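Local coordinates for protein phosphoribosylamine--glycine ligase (Thermotoga maritima, PDB 1VKZ) that catalyses the ATP-dependent ligation of glycine to 5-phosphoribosylamine, forming glycinamide ribonucleotide in the second step of de novo purine biosynthesis, at residues A265-L270 and E312-G317. Residues are numbered along the deposited sequence; the frame is centred on the assembly and turned at random.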
ATOM      1  N   ALA A 265      15.094 -13.864   6.633  1.00 43.52           N
ATOM      2  CA  ALA A 265      15.454 -13.227   5.369  1.00 44.89           C
ATOM      3  C   ALA A 265      14.214 -12.651   4.749  1.00 46.38           C
ATOM      4  O   ALA A 265      13.225 -13.328   4.608  1.00 48.85           O
ATOM      5  CB  ALA A 265      16.091 -14.217   4.408  1.00 48.08           C
ATOM      6  N   TYR A 266      14.276 -11.383   4.370  1.00 50.39           N
ATOM      7  CA  TYR A 266      13.131 -10.691   3.796  1.00 49.53           C
ATOM      8  C   TYR A 266      13.097 -10.974   2.325  1.00 49.38           C
ATOM      9  O   TYR A 266      14.074 -10.747   1.628  1.00 48.04           O
ATOM     10  CB  TYR A 266      13.236  -9.203   4.008  1.00 45.40           C
ATOM     11  CG  TYR A 266      11.961  -8.486   3.759  1.00 46.86           C
ATOM     12  CD1 TYR A 266      11.466  -8.294   2.466  1.00 52.33           C
ATOM     13  CD2 TYR A 266      11.252  -7.934   4.803  1.00 51.76           C
ATOM     14  CE1 TYR A 266      10.271  -7.588   2.246  1.00 42.40           C
ATOM     15  CE2 TYR A 266      10.076  -7.248   4.586  1.00 49.86           C
ATOM     16  CZ  TYR A 266       9.601  -7.090   3.312  1.00 41.82           C
ATOM     17  OH  TYR A 266       8.439  -6.418   3.154  1.00 48.07           O
ATOM     18  N   ARG A 267      11.954 -11.483   1.877  1.00 49.67           N
ATOM     19  CA  ARG A 267      11.699 -11.765   0.479  1.00 48.85           C
ATOM     20  C   ARG A 267      10.403 -11.077   0.182  1.00 46.62           C
ATOM     21  O   ARG A 267       9.445 -11.250   0.926  1.00 44.93           O
ATOM     22  CB  ARG A 267      11.511 -13.271   0.283  1.00 48.92           C
ATOM     23  CG  ARG A 267      12.548 -14.152   1.000  1.00 51.02           C
ATOM     24  CD  ARG A 267      12.794 -15.486   0.314  1.00 49.49           C
ATOM     25  NE  ARG A 267      13.372 -15.222  -1.003  1.00 54.10           N
ATOM     26  CZ  ARG A 267      12.821 -15.501  -2.173  1.00 46.27           C
ATOM     27  NH1 ARG A 267      11.652 -16.121  -2.286  1.00 48.82           N
ATOM     28  NH2 ARG A 267      13.468 -15.163  -3.260  1.00 55.07           N
ATOM     29  N   GLY A 268      10.355 -10.310  -0.898  1.00 44.16           N
ATOM     30  CA  GLY A 268       9.103  -9.690  -1.317  1.00 42.45           C
ATOM     31  C   GLY A 268       9.198  -8.213  -1.569  1.00 40.50           C
ATOM     32  O   GLY A 268      10.147  -7.740  -2.144  1.00 40.97           O
ATOM     33  N   PHE A 269       8.185  -7.483  -1.147  1.00 40.83           N
ATOM     34  CA  PHE A 269       8.130  -6.055  -1.352  1.00 41.00           C
ATOM     35  C   PHE A 269       8.181  -5.416   0.016  1.00 41.60           C
ATOM     36  O   PHE A 269       7.515  -5.881   0.953  1.00 42.14           O
ATOM     37  CB  PHE A 269       6.815  -5.650  -2.048  1.00 38.98           C
ATOM     38  CG  PHE A 269       6.560  -6.377  -3.306  1.00 38.34           C
ATOM     39  CD1 PHE A 269       7.154  -5.981  -4.461  1.00 36.45           C
ATOM     40  CD2 PHE A 269       5.757  -7.487  -3.328  1.00 26.71           C
ATOM     41  CE1 PHE A 269       6.933  -6.636  -5.594  1.00 29.29           C
ATOM     42  CE2 PHE A 269       5.557  -8.153  -4.456  1.00 34.38           C
ATOM     43  CZ  PHE A 269       6.141  -7.729  -5.602  1.00 39.99           C
ATOM     44  N   LEU A 270       8.915  -4.319   0.124  1.00 44.72           N
ATOM     45  CA  LEU A 270       9.003  -3.589   1.392  1.00 43.48           C
ATOM     46  C   LEU A 270       8.676  -2.144   1.138  1.00 42.75           C
ATOM     47  O   LEU A 270       9.307  -1.485   0.324  1.00 45.28           O
ATOM     48  CB  LEU A 270      10.398  -3.713   2.002  1.00 43.53           C
ATOM     49  CG  LEU A 270      10.624  -2.840   3.251  1.00 44.83           C
ATOM     50  CD1 LEU A 270       9.562  -3.113   4.354  1.00 46.39           C
ATOM     51  CD2 LEU A 270      12.008  -3.050   3.771  1.00 44.50           C
ATOM     52  N   GLU A 312      13.494 -11.917 -10.698  1.00 41.49           N
ATOM     53  CA  GLU A 312      14.861 -12.025 -10.266  1.00 40.97           C
ATOM     54  C   GLU A 312      14.968 -12.115  -8.765  1.00 41.59           C
ATOM     55  O   GLU A 312      15.750 -12.899  -8.255  1.00 45.43           O
ATOM     56  CB  GLU A 312      15.679 -10.838 -10.778  1.00 42.93           C
ATOM     57  CG  GLU A 312      16.031 -10.971 -12.242  1.00 43.33           C
ATOM     58  CD  GLU A 312      16.592 -12.360 -12.559  1.00 52.45           C
ATOM     59  OE1 GLU A 312      17.321 -12.928 -11.702  1.00 54.75           O
ATOM     60  OE2 GLU A 312      16.287 -12.895 -13.653  1.00 51.13           O
ATOM     61  N   GLY A 313      14.186 -11.313  -8.063  1.00 40.50           N
ATOM     62  CA  GLY A 313      14.127 -11.373  -6.616  1.00 40.51           C
ATOM     63  C   GLY A 313      13.582 -12.701  -6.122  1.00 41.21           C
ATOM     64  O   GLY A 313      14.192 -13.360  -5.270  1.00 40.12           O
ATOM     65  N   TYR A 314      12.459 -13.120  -6.686  1.00 41.51           N
ATOM     66  CA  TYR A 314      11.920 -14.457  -6.405  1.00 40.79           C
ATOM     67  C   TYR A 314      12.893 -15.563  -6.685  1.00 41.72           C
ATOM     68  O   TYR A 314      13.000 -16.508  -5.904  1.00 44.92           O
ATOM     69  CB  TYR A 314      10.665 -14.738  -7.236  1.00 40.09           C
ATOM     70  CG  TYR A 314      10.084 -16.086  -6.918  1.00 39.16           C
ATOM     71  CD1 TYR A 314       9.467 -16.322  -5.695  1.00 41.42           C
ATOM     72  CD2 TYR A 314      10.171 -17.145  -7.823  1.00 46.31           C
ATOM     73  CE1 TYR A 314       8.936 -17.572  -5.373  1.00 36.64           C
ATOM     74  CE2 TYR A 314       9.638 -18.391  -7.517  1.00 45.14           C
ATOM     75  CZ  TYR A 314       9.021 -18.595  -6.286  1.00 39.06           C
ATOM     76  OH  TYR A 314       8.494 -19.820  -5.976  1.00 44.70           O
ATOM     77  N   ARG A 315      13.589 -15.478  -7.812  1.00 42.75           N
ATOM     78  CA  ARG A 315      14.461 -16.566  -8.252  1.00 41.88           C
ATOM     79  C   ARG A 315      15.796 -16.578  -7.492  1.00 43.29           C
ATOM     80  O   ARG A 315      16.582 -17.530  -7.613  1.00 44.91           O
ATOM     81  CB  ARG A 315      14.699 -16.475  -9.763  1.00 40.55           C
ATOM     82  N   GLY A 316      16.061 -15.544  -6.703  1.00 42.58           N
ATOM     83  CA  GLY A 316      17.339 -15.439  -6.002  1.00 42.16           C
ATOM     84  C   GLY A 316      18.444 -14.784  -6.801  1.00 41.23           C
ATOM     85  O   GLY A 316      19.583 -14.740  -6.355  1.00 39.67           O
ATOM     86  N   GLY A 317      18.116 -14.258  -7.979  1.00 42.89           N
ATOM     87  CA  GLY A 317      19.115 -13.610  -8.830  1.00 44.66           C
ATOM     88  C   GLY A 317      19.243 -12.118  -8.597  1.00 46.07           C
ATOM     89  O   GLY A 317      18.535 -11.530  -7.744  1.00 46.02           O
TER
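R267 reaches across to the C-terminal end of helix 303-315, where the last turn closes in a Schellman motif and the guanidinium comes up against the carbonyl oxygens of G313 and Y314. This is an arginine meeting a helix end inside the ATP-grasp part of the enzyme: R267 lies in the chain that leads into strand 269-277, with a corner at G268, and the contact sits away from the predicted ATP and magnesium sites.

The polar part is small. NH2 of R267 donates one hydrogen bond to O of Y314, 3.0 Å long with a C=O...N angle of 103°; the nitrogen sits above the carbonyl plane rather than on a lone pair. O of G313 is also near the edge of the guanidinium, but the angle there is too poor for a bond. The positive charge would nevertheless probably suit the negative end of the helix dipole. With CG anti to the carbonyl carbon (chi1 -45°) and a bend at chi3 (64°), the R267 chain brings NH2 to the helix end. With an alanine here, the Y314 carbonyl would probably lose this donor and the helix end a nearby positive charge.

Packing adds little more. NH1 of R267 lies 4.1 Å from CD1 of Y314, with guanidinium and ring planes steeply inclined. Y314 also touches D72. On the strand side, R267 touches N204, while the backbones of Y266 and G268 pair with G205 and V203 near and on strand 195-204.

In the Schellman turn, G316 has positive phi, and its N bonds to O of G313 at 3.2 Å.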